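Local coordinates for protein MIP07328p (Drosophila melanogaster, PDB 6FKK) that is the sema-containing part of Drosophila semaphorin 1b, a transmembrane axon guidance cue that binds semaphorin receptors and acts as a chemorepellent, at residues A[183-188]-A[244-249]; A[238-243]-A[350-355]. One frame throughout, in Å; residues are numbered along the deposited sequence.

Contact 1: residues A[183-188]-A[244-249]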
ATOM      1  N   ARG A 183       1.097  -8.691  21.754  1.00 46.70           N
ATOM      2  CA  ARG A 183       1.489  -9.371  20.529  1.00 52.16           C
ATOM      3  C   ARG A 183       0.491 -10.469  20.192  1.00 58.67           C
ATOM      4  O   ARG A 183      -0.228 -10.977  21.056  1.00 54.73           O
ATOM      5  CB  ARG A 183       2.894  -9.976  20.640  1.00 47.64           C
ATOM      6  CG  ARG A 183       2.998 -11.116  21.641  1.00 57.28           C
ATOM      7  CD  ARG A 183       4.216 -11.980  21.361  1.00 64.03           C
ATOM      8  NE  ARG A 183       4.076 -12.715  20.106  1.00 57.29           N
ATOM      9  CZ  ARG A 183       5.053 -13.410  19.533  1.00 68.19           C
ATOM     10  NH1 ARG A 183       6.250 -13.465  20.099  1.00 87.50           N
ATOM     11  NH2 ARG A 183       4.833 -14.047  18.390  1.00 54.14           N
ATOM     12  N   THR A 184       0.466 -10.831  18.913  1.00 53.19           N
ATOM     13  CA  THR A 184      -0.310 -11.973  18.466  1.00 51.64           C
ATOM     14  C   THR A 184       0.291 -13.268  19.010  1.00 66.37           C
ATOM     15  O   THR A 184       1.467 -13.329  19.384  1.00 75.13           O
ATOM     16  CB  THR A 184      -0.366 -12.020  16.941  1.00 41.09           C
ATOM     17  OG1 THR A 184       0.963 -11.924  16.412  1.00 65.85           O
ATOM     18  CG2 THR A 184      -1.202 -10.870  16.408  1.00 51.64           C
ATOM     19  N   GLU A 185      -0.535 -14.310  19.047  1.00 58.16           N
ATOM     20  CA  GLU A 185      -0.137 -15.565  19.673  1.00 60.33           C
ATOM     21  C   GLU A 185       1.036 -16.190  18.932  1.00 66.03           C
ATOM     22  O   GLU A 185       0.970 -16.421  17.719  1.00 78.07           O
ATOM     23  CB  GLU A 185      -1.321 -16.530  19.717  1.00 66.34           C
ATOM     24  CG  GLU A 185      -2.514 -16.032  20.530  1.00 92.95           C
ATOM     25  CD  GLU A 185      -2.214 -15.900  22.015  1.00109.93           C
ATOM     26  OE1 GLU A 185      -1.456 -14.985  22.401  1.00113.23           O
ATOM     27  OE2 GLU A 185      -2.741 -16.715  22.802  1.00117.28           O
ATOM     28  N   GLN A 186       2.107 -16.465  19.669  1.00 67.87           N
ATOM     29  CA  GLN A 186       3.325 -16.994  19.073  1.00 52.24           C
ATOM     30  C   GLN A 186       3.118 -18.431  18.606  1.00 66.80           C
ATOM     31  O   GLN A 186       2.522 -19.248  19.312  1.00 67.42           O
ATOM     32  CB  GLN A 186       4.468 -16.924  20.083  1.00 53.98           C
ATOM     33  CG  GLN A 186       5.800 -17.423  19.562  1.00 66.37           C
ATOM     34  CD  GLN A 186       6.872 -17.451  20.636  1.00 77.16           C
ATOM     35  OE1 GLN A 186       6.591 -17.699  21.810  1.00 69.83           O
ATOM     36  NE2 GLN A 186       8.108 -17.192  20.237  1.00 92.16           N
ATOM     37  N   TYR A 187       3.612 -18.728  17.401  1.00 70.41           N
ATOM     38  CA  TYR A 187       3.553 -20.071  16.820  1.00 71.97           C
ATOM     39  C   TYR A 187       2.114 -20.563  16.668  1.00 85.46           C
ATOM     40  O   TYR A 187       1.847 -21.765  16.731  1.00 87.17           O
ATOM     41  CB  TYR A 187       4.377 -21.071  17.639  1.00 79.46           C
ATOM     42  CG  TYR A 187       5.830 -20.681  17.824  1.00 83.86           C
ATOM     43  CD1 TYR A 187       6.497 -19.924  16.866  1.00 68.41           C
ATOM     44  CD2 TYR A 187       6.535 -21.068  18.960  1.00 70.00           C
ATOM     45  CE1 TYR A 187       7.824 -19.563  17.033  1.00 80.06           C
ATOM     46  CE2 TYR A 187       7.864 -20.713  19.136  1.00 68.28           C
ATOM     47  CZ  TYR A 187       8.502 -19.961  18.170  1.00 86.71           C
ATOM     48  OH  TYR A 187       9.822 -19.606  18.340  1.00 89.78           O
ATOM     49  N   ASP A 188       1.180 -19.638  16.470  1.00 94.14           N
ATOM     50  CA  ASP A 188      -0.221 -19.961  16.228  1.00 93.33           C
ATOM     51  C   ASP A 188      -0.558 -19.565  14.799  1.00 82.07           C
ATOM     52  O   ASP A 188      -0.515 -18.379  14.452  1.00 82.94           O
ATOM     53  CB  ASP A 188      -1.133 -19.246  17.224  1.00103.00           C
ATOM     54  CG  ASP A 188      -2.585 -19.686  17.116  1.00103.09           C
ATOM     55  OD1 ASP A 188      -2.894 -20.548  16.266  1.00103.96           O
ATOM     56  OD2 ASP A 188      -3.419 -19.170  17.888  1.00 99.97           O
ATOM     57  N   GLY A 244      -2.604 -11.177  29.364  1.00 57.32           N
ATOM     58  CA  GLY A 244      -2.207  -9.787  29.517  1.00 58.27           C
ATOM     59  C   GLY A 244      -1.203  -9.298  28.494  1.00 64.59           C
ATOM     60  O   GLY A 244      -1.017  -8.085  28.358  1.00 68.93           O
ATOM     61  N   LYS A 245      -0.545 -10.209  27.775  1.00 64.16           N
ATOM     62  CA  LYS A 245       0.440  -9.837  26.768  1.00 60.77           C
ATOM     63  C   LYS A 245      -0.042 -10.102  25.347  1.00 55.66           C
ATOM     64  O   LYS A 245       0.750  -9.997  24.406  1.00 75.10           O
ATOM     65  CB  LYS A 245       1.756 -10.576  27.012  1.00 68.30           C
ATOM     66  CG  LYS A 245       2.507 -10.134  28.255  1.00 74.36           C
ATOM     67  CD  LYS A 245       3.861 -10.823  28.334  1.00 87.13           C
ATOM     68  CE  LYS A 245       4.666 -10.341  29.529  1.00 88.62           C
ATOM     69  NZ  LYS A 245       6.020 -10.959  29.568  1.00 83.52           N
ATOM     70  N   SER A 246      -1.316 -10.440  25.168  1.00 57.38           N
ATOM     71  CA  SER A 246      -1.866 -10.763  23.862  1.00 56.88           C
ATOM     72  C   SER A 246      -3.057  -9.864  23.557  1.00 51.07           C
ATOM     73  O   SER A 246      -3.719  -9.354  24.466  1.00 54.55           O
ATOM     74  CB  SER A 246      -2.290 -12.236  23.787  1.00 60.19           C
ATOM     75  OG  SER A 246      -3.101 -12.594  24.893  1.00 79.10           O
ATOM     76  N   TRP A 247      -3.321  -9.670  22.268  1.00 47.50           N
ATOM     77  CA  TRP A 247      -4.462  -8.867  21.858  1.00 45.64           C
ATOM     78  C   TRP A 247      -5.765  -9.540  22.271  1.00 62.49           C
ATOM     79  O   TRP A 247      -5.862 -10.767  22.356  1.00 74.40           O
ATOM     80  CB  TRP A 247      -4.465  -8.659  20.343  1.00 41.99           C
ATOM     81  CG  TRP A 247      -3.268  -7.949  19.786  1.00 46.16           C
ATOM     82  CD1 TRP A 247      -2.172  -8.520  19.204  1.00 57.34           C
ATOM     83  CD2 TRP A 247      -3.058  -6.533  19.730  1.00 45.82           C
ATOM     84  NE1 TRP A 247      -1.291  -7.548  18.797  1.00 56.30           N
ATOM     85  CE2 TRP A 247      -1.812  -6.319  19.109  1.00 43.14           C
ATOM     86  CE3 TRP A 247      -3.802  -5.425  20.149  1.00 52.84           C
ATOM     87  CZ2 TRP A 247      -1.292  -5.045  18.899  1.00 43.30           C
ATOM     88  CZ3 TRP A 247      -3.284  -4.162  19.938  1.00 45.70           C
ATOM     89  CH2 TRP A 247      -2.042  -3.981  19.319  1.00 51.16           C
ATOM     90  N   THR A 248      -6.776  -8.715  22.537  1.00 44.53           N
ATOM     91  CA  THR A 248      -8.143  -9.180  22.726  1.00 57.26           C
ATOM     92  C   THR A 248      -9.066  -8.662  21.635  1.00 58.01           C
ATOM     93  O   THR A 248     -10.288  -8.818  21.737  1.00 55.23           O
ATOM     94  CB  THR A 248      -8.671  -8.760  24.097  1.00 56.31           C
ATOM     95  OG1 THR A 248      -8.662  -7.330  24.196  1.00 52.71           O
ATOM     96  CG2 THR A 248      -7.803  -9.343  25.195  1.00 48.56           C
ATOM     97  N   SER A 249      -8.506  -8.055  20.587  1.00 56.37           N
ATOM     98  CA  SER A 249      -9.309  -7.446  19.535  1.00 40.51           C
ATOM     99  C   SER A 249      -8.774  -7.763  18.144  1.00 41.39           C
ATOM    100  O   SER A 249      -9.087  -7.039  17.193  1.00 64.90           O
ATOM    101  CB  SER A 249      -9.372  -5.929  19.721  1.00 72.61           C
ATOM    102  OG  SER A 249      -8.081  -5.357  19.608  1.00 40.30           O
TER
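Thr184 meets the edge of the Trp247 indole, and Arg183 C packs close to CD1 of the same ring. Arg183 N donates to Lys245 O at 3.0 Å, a fairly straight bond with 160° at the hydrogen, and Ser246 CA approaches Arg183 O at 3.3 Å as a CA-H...O contact. The indole meets the peptide link through its pyrrole side: Trp247 CD1 lies 3.5 Å from Thr184 N, which is near the ring plane. Thr184 adds its methyl, CG2 to Trp247 CD1 at 3.8 Å; with CG2 anti to the carbonyl carbon, this branch turns to the indole. Tryptophan suits the place because its broad apolar ring packs on Val232 while its one polar atom, NE1, is satisfied by Ile177 O.

Further out, the Arg183 chain bends at chi3 (-68°), bringing NE to Thr184 O at 2.8 Å, nearly along the C=O axis. Its NH2 forms a salt bridge with Asp174, and these two bonds fix the guanidinium; Gln186 CB lies over one of its faces, toward the rim. Glu185 folds back at chi2 and sets OE1 beside Ser246 CB. Its other oxygen, OE2, pairs with Lys359, the lysine that also bonds Ser246 OG, so the long acid, folded back, and the small hydroxyl share one cation; Ser246 OG also bonds His243 O. Gln191 OE1 accepts from Glu185 N. The whole is a loop-to-loop contact of the sema beta-propeller, joining the type II turn region after strand 175-178 to the loop between strands 225-233 and 251-259.

Contact 2: residues A[238-243]-A[350-355]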
ATOM      1  N   GLY A 238      -4.899  -5.639  26.678  1.00 64.48           N
ATOM      2  CA  GLY A 238      -4.732  -7.054  26.933  1.00 51.54           C
ATOM      3  C   GLY A 238      -5.884  -7.628  27.736  1.00 68.38           C
ATOM      4  O   GLY A 238      -6.814  -6.934  28.152  1.00 75.36           O
ATOM      5  N   GLY A 239      -5.813  -8.938  27.954  1.00 70.22           N
ATOM      6  CA  GLY A 239      -6.833  -9.641  28.693  1.00 71.06           C
ATOM      7  C   GLY A 239      -6.407  -9.967  30.109  1.00 61.44           C
ATOM      8  O   GLY A 239      -5.354  -9.530  30.586  1.00 69.25           O
ATOM      9  N   PRO A 240      -7.220 -10.750  30.809  1.00 58.78           N
ATOM     10  CA  PRO A 240      -6.904 -11.090  32.197  1.00 70.86           C
ATOM     11  C   PRO A 240      -5.865 -12.194  32.294  1.00 73.67           C
ATOM     12  O   PRO A 240      -5.773 -13.078  31.440  1.00 81.00           O
ATOM     13  CB  PRO A 240      -8.252 -11.563  32.751  1.00 73.17           C
ATOM     14  CG  PRO A 240      -8.916 -12.176  31.565  1.00 80.54           C
ATOM     15  CD  PRO A 240      -8.503 -11.332  30.379  1.00 60.58           C
ATOM     16  N   TYR A 241      -5.068 -12.117  33.361  1.00 75.04           N
ATOM     17  CA  TYR A 241      -4.132 -13.173  33.762  1.00 74.54           C
ATOM     18  C   TYR A 241      -3.148 -13.421  32.624  1.00 74.35           C
ATOM     19  O   TYR A 241      -2.459 -12.472  32.212  1.00 66.60           O
ATOM     20  CB  TYR A 241      -4.947 -14.384  34.219  1.00 67.46           C
ATOM     21  CG  TYR A 241      -5.836 -14.105  35.411  1.00 80.19           C
ATOM     22  CD1 TYR A 241      -5.521 -13.097  36.316  1.00 82.68           C
ATOM     23  CD2 TYR A 241      -6.991 -14.845  35.631  1.00 94.90           C
ATOM     24  CE1 TYR A 241      -6.330 -12.836  37.406  1.00 88.10           C
ATOM     25  CE2 TYR A 241      -7.806 -14.591  36.722  1.00 97.43           C
ATOM     26  CZ  TYR A 241      -7.470 -13.585  37.605  1.00 89.73           C
ATOM     27  OH  TYR A 241      -8.277 -13.329  38.691  1.00 92.07           O
ATOM     28  N   SER A 242      -3.041 -14.642  32.092  1.00 75.17           N
ATOM     29  CA  SER A 242      -2.050 -14.953  31.069  1.00 67.42           C
ATOM     30  C   SER A 242      -2.343 -14.287  29.731  1.00 78.25           C
ATOM     31  O   SER A 242      -1.468 -14.281  28.858  1.00 77.89           O
ATOM     32  CB  SER A 242      -1.952 -16.470  30.886  1.00 63.35           C
ATOM     33  OG  SER A 242      -3.237 -17.061  30.806  1.00 70.99           O
ATOM     34  N   HIS A 243      -3.536 -13.731  29.547  1.00 78.83           N
ATOM     35  CA  HIS A 243      -3.867 -13.010  28.328  1.00 69.31           C
ATOM     36  C   HIS A 243      -3.376 -11.568  28.347  1.00 59.27           C
ATOM     37  O   HIS A 243      -3.701 -10.808  27.429  1.00 67.01           O
ATOM     38  CB  HIS A 243      -5.382 -13.030  28.095  1.00 70.15           C
ATOM     39  CG  HIS A 243      -5.995 -14.394  28.184  1.00 66.41           C
ATOM     40  ND1 HIS A 243      -5.913 -15.315  27.163  1.00 63.26           N
ATOM     41  CD2 HIS A 243      -6.713 -14.985  29.168  1.00 61.66           C
ATOM     42  CE1 HIS A 243      -6.548 -16.419  27.516  1.00 58.44           C
ATOM     43  NE2 HIS A 243      -7.043 -16.245  28.728  1.00 65.93           N
ATOM     44  N   LEU A 350     -12.451  -8.317  30.419  1.00 58.18           N
ATOM     45  CA  LEU A 350     -13.035  -9.398  29.638  1.00 57.21           C
ATOM     46  C   LEU A 350     -12.717 -10.744  30.277  1.00 65.86           C
ATOM     47  O   LEU A 350     -11.709 -10.907  30.968  1.00 89.63           O
ATOM     48  CB  LEU A 350     -12.515  -9.361  28.200  1.00 54.45           C
ATOM     49  CG  LEU A 350     -12.963  -8.164  27.361  1.00 68.34           C
ATOM     50  CD1 LEU A 350     -12.343  -8.209  25.974  1.00 60.55           C
ATOM     51  CD2 LEU A 350     -14.477  -8.131  27.272  1.00 53.55           C
ATOM     52  N   THR A 351     -13.597 -11.713  30.049  1.00 61.80           N
ATOM     53  CA  THR A 351     -13.430 -13.031  30.636  1.00 66.96           C
ATOM     54  C   THR A 351     -12.485 -13.881  29.793  1.00 74.28           C
ATOM     55  O   THR A 351     -12.236 -13.602  28.617  1.00 71.43           O
ATOM     56  CB  THR A 351     -14.779 -13.735  30.776  1.00 62.26           C
ATOM     57  OG1 THR A 351     -15.470 -13.701  29.521  1.00 66.69           O
ATOM     58  CG2 THR A 351     -15.627 -13.052  31.836  1.00 72.98           C
ATOM     59  N   SER A 352     -11.951 -14.933  30.418  1.00 73.05           N
ATOM     60  CA  SER A 352     -11.073 -15.844  29.693  1.00 70.57           C
ATOM     61  C   SER A 352     -11.813 -16.555  28.570  1.00 73.41           C
ATOM     62  O   SER A 352     -11.216 -16.857  27.530  1.00 77.13           O
ATOM     63  CB  SER A 352     -10.460 -16.864  30.652  1.00 76.18           C
ATOM     64  OG  SER A 352      -9.558 -16.237  31.546  1.00 81.68           O
ATOM     65  N   ILE A 353     -13.106 -16.826  28.754  1.00 70.12           N
ATOM     66  CA  ILE A 353     -13.880 -17.465  27.696  1.00 72.23           C
ATOM     67  C   ILE A 353     -14.037 -16.523  26.510  1.00 73.29           C
ATOM     68  O   ILE A 353     -14.041 -16.956  25.351  1.00 74.82           O
ATOM     69  CB  ILE A 353     -15.243 -17.944  28.237  1.00 67.59           C
ATOM     70  CG1 ILE A 353     -16.101 -16.767  28.713  1.00 88.39           C
ATOM     71  CG2 ILE A 353     -15.042 -18.932  29.373  1.00 64.82           C
ATOM     72  CD1 ILE A 353     -17.179 -16.342  27.726  1.00 98.51           C
ATOM     73  N   ALA A 354     -14.150 -15.219  26.775  1.00 69.36           N
ATOM     74  CA  ALA A 354     -14.319 -14.259  25.692  1.00 54.18           C
ATOM     75  C   ALA A 354     -13.004 -14.012  24.964  1.00 66.07           C
ATOM     76  O   ALA A 354     -12.990 -13.823  23.742  1.00 63.22           O
ATOM     77  CB  ALA A 354     -14.889 -12.949  26.235  1.00 57.47           C
ATOM     78  N   VAL A 355     -11.889 -14.011  25.697  1.00 67.89           N
ATOM     79  CA  VAL A 355     -10.590 -13.804  25.064  1.00 61.97           C
ATOM     80  C   VAL A 355     -10.173 -15.044  24.285  1.00 67.48           C
ATOM     81  O   VAL A 355      -9.664 -14.945  23.161  1.00 64.24           O
ATOM     82  CB  VAL A 355      -9.537 -13.412  26.116  1.00 57.67           C
ATOM     83  CG1 VAL A 355      -8.178 -13.220  25.461  1.00 50.71           C
ATOM     84  CG2 VAL A 355      -9.962 -12.147  26.850  1.00 66.89           C
TER
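Leu350 presents its carbonyl oxygen to the ring of Pro240, with Leu350 O against the CG and CD methylenes, while its own side chain turns to Pro338 and Val344. Thr351 follows as the N-cap of helix 352-360. A beta-hydroxyl suits this position because it can reach forward to an amide of the first helical turn, although the bond from Ala354 N to Thr351 OG1 is weak at 3.4 Å.

Ser352, in the first turn, sets its OG at the edge of the His243 imidazole, 3.8 Å from His243 NE2, a polar neighbour rather than a bonded one. Ala354 packs on Pro336. One residue further, Val355 makes the apolar contact to both Pro240 and His243. Its CB stands over the face of the His243 ring, 4.2 Å from the centroid and only 11° off the normal, in a CH-pi contact. The two branches divide the work: CG1, anti to the backbone N (chi1 179°), lies 3.5 Å from His243 ND1, and CG2 meets Pro240 CD at 3.9 Å. A beta-branched residue can thus touch both neighbours from one stem.

A second residue of the helix holds the imidazole: Lys359 NZ is hydrogen-bonded to His243 ND1, which makes ND1 the likely acceptor and is consistent with a neutral ring. Backbone bonds shape the loop: Gly239 N donates to His243 O at 2.9 Å, and His243 N to Pro240 O at 3.0 Å. Proline suits its place because its rigid ring offers CG and CD at once to a carbonyl oxygen and a valine methyl. The capped N-terminus of helix 352-360 docks on this loop, a loop-on-helix packing at the periphery of the sema domain.

How the contacts relate
Contacts 1 and 2 lie about 11 Å apart, centre to centre, on the same side of the chain's centre, both within the sema domain. Their segments alternate in order 183-188, 238-243, 244-249, 350-355. Segments 238-243 and 244-249 run on from each other in the loop between strands 225-233 and 251-259, so one loop is tied to two neighbouring parts of the domain, the 183-188 region and helix 352-360. Thr248, from the 244-249 segment of contact 1, packs CG2 on contact 2, 3.4 Å from Gly239 N and 3.9 Å from Val355 CG1. Lys359, in that helix, serves polar groups of both. The Cys233-Cys343 disulfide further ties the strand before this loop to the chain leading to the helix.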